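PDB 6C87: Rab GDP dissociation inhibitor alpha from Naegleria fowleri, which probably binds prenylated, GDP-bound Rab GTPases, slows their release of GDP and recycles them between membranes and cytosol. Local coordinates for residues A[93-96]-A[97-101]. Sequence-based numbering, arbitrary orientation.
Sequences GKLV and KILRM
Leu99 N donates to Leu95 O at 2.8 Å, with an N-H...O angle of 171°. This is one of four successive i to i+4 bonds in the first turns of helix 94-102. Ile98 N reaches Lys94 O in the same way, also at 2.8 Å. Lys97 N binds the carbonyl of Gly93, the N-cap residue, at 3.2 Å. The fourth bond, Arg100 N to Val96 O, measures 3.0 Å.

In this GDP dissociation inhibitor family protein the apolar side of the helix packs on helices 22-33 and 422-436 and on strand 89-90. Leu95 and Leu99 are buried on that side. Leu95 CD1 lies 4.0 Å from Leu99 CG, and both side chains also touch Leu89 of strand 89-90. Ile98 packs on Val26 and Leu30 of helix 22-33 and on Val429 of helix 422-436.

Val96 and Arg100 run side by side on another side of the helix. Arg100 CG stands beside its backbone N (chi1 -81°), and the chain runs extended from there to NE, alongside Val96. The polar end is held elsewhere: NH1 bonds Asn92 OD1, and NH2 bonds the carbonyl of Asn227 of the second subunit. Val96 CG1, anti to its own N (chi1 167°), sits over one guanidinium face, displaced toward its rim, 3.4 Å from Arg100 CZ.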
loop_
_atom_site.group_PDB
_atom_site.type_symbol
_atom_site.label_atom_id
_atom_site.label_comp_id
_atom_site.label_asym_id
_atom_site.label_seq_id
_atom_site.Cartn_x
_atom_site.Cartn_y
_atom_site.Cartn_z
ATOM N N GLY A 93 6.001 -12.753 -14.141
ATOM C CA GLY A 93 6.872 -11.701 -13.673
ATOM C C GLY A 93 6.280 -10.325 -13.875
ATOM O O GLY A 93 5.099 -10.154 -14.184
ATOM N N LYS A 94 7.136 -9.316 -13.692
ATOM C CA LYS A 94 6.666 -7.936 -13.688
ATOM C C LYS A 94 6.104 -7.530 -15.044
ATOM O O LYS A 94 5.026 -6.930 -15.122
ATOM C CB LYS A 94 7.789 -6.985 -13.277
ATOM C CG LYS A 94 8.065 -6.945 -11.788
ATOM C CD LYS A 94 9.158 -5.933 -11.483
ATOM C CE LYS A 94 9.262 -5.665 -9.996
ATOM N NZ LYS A 94 10.580 -5.075 -9.647
ATOM N N LEU A 95 6.809 -7.856 -16.129
ATOM C CA LEU A 95 6.354 -7.389 -17.434
ATOM C C LEU A 95 5.008 -7.996 -17.800
ATOM O O LEU A 95 4.121 -7.297 -18.307
ATOM C CB LEU A 95 7.397 -7.686 -18.508
ATOM C CG LEU A 95 6.930 -7.215 -19.887
ATOM C CD1 LEU A 95 6.637 -5.732 -19.850
ATOM C CD2 LEU A 95 7.973 -7.513 -20.942
ATOM N N VAL A 96 4.832 -9.291 -17.541
ATOM C CA VAL A 96 3.545 -9.928 -17.808
ATOM C C VAL A 96 2.434 -9.225 -17.033
ATOM O O VAL A 96 1.317 -9.047 -17.538
ATOM C CB VAL A 96 3.619 -11.430 -17.471
ATOM C CG1 VAL A 96 2.230 -12.041 -17.423
ATOM C CG2 VAL A 96 4.488 -12.159 -18.487
ATOM N N LYS A 97 2.716 -8.824 -15.788
ATOM C CA LYS A 97 1.699 -8.137 -14.997
ATOM C C LYS A 97 1.423 -6.735 -15.530
ATOM O O LYS A 97 0.265 -6.303 -15.579
ATOM C CB LYS A 97 2.112 -8.093 -13.523
ATOM C CG LYS A 97 1.957 -9.441 -12.827
ATOM C CD LYS A 97 2.324 -9.400 -11.354
ATOM C CE LYS A 97 2.130 -10.770 -10.724
ATOM N NZ LYS A 97 2.251 -10.740 -9.244
ATOM N N ILE A 98 2.465 -6.020 -15.964
ATOM C CA ILE A 98 2.255 -4.692 -16.533
ATOM C C ILE A 98 1.471 -4.787 -17.835
ATOM O O ILE A 98 0.555 -3.993 -18.082
ATOM C CB ILE A 98 3.601 -3.985 -16.751
ATOM C CG1 ILE A 98 4.390 -3.899 -15.449
ATOM C CG2 ILE A 98 3.369 -2.583 -17.275
ATOM C CD1 ILE A 98 5.795 -3.333 -15.641
ATOM N N LEU A 99 1.825 -5.755 -18.689
ATOM C CA LEU A 99 1.098 -5.970 -19.936
ATOM C C LEU A 99 -0.372 -6.272 -19.677
ATOM O O LEU A 99 -1.247 -5.820 -20.425
ATOM C CB LEU A 99 1.740 -7.119 -20.709
ATOM C CG LEU A 99 3.120 -6.837 -21.294
ATOM C CD1 LEU A 99 3.669 -8.071 -22.011
ATOM C CD2 LEU A 99 3.033 -5.631 -22.228
ATOM N N ARG A 100 -0.662 -7.035 -18.619
ATOM C CA ARG A 100 -2.050 -7.313 -18.271
ATOM C C ARG A 100 -2.788 -6.047 -17.862
ATOM O O ARG A 100 -3.972 -5.884 -18.179
ATOM C CB ARG A 100 -2.128 -8.360 -17.162
ATOM C CG ARG A 100 -1.989 -9.797 -17.643
ATOM C CD ARG A 100 -1.799 -10.773 -16.486
ATOM N NE ARG A 100 -1.304 -12.059 -16.960
ATOM C CZ ARG A 100 -0.811 -13.018 -16.179
ATOM N NH1 ARG A 100 -0.730 -12.833 -14.866
ATOM N NH2 ARG A 100 -0.385 -14.160 -16.716
ATOM N N MET A 101 -2.104 -5.135 -17.169
ATOM C CA MET A 101 -2.741 -3.896 -16.734
ATOM C C MET A 101 -3.217 -3.057 -17.914
ATOM O O MET A 101 -4.263 -2.400 -17.834
ATOM C CB MET A 101 -1.767 -3.095 -15.882
ATOM C CG MET A 101 -1.540 -3.635 -14.499
ATOM S SD MET A 101 -0.263 -2.636 -13.727
ATOM C CE MET A 101 -1.271 -1.286 -13.113
#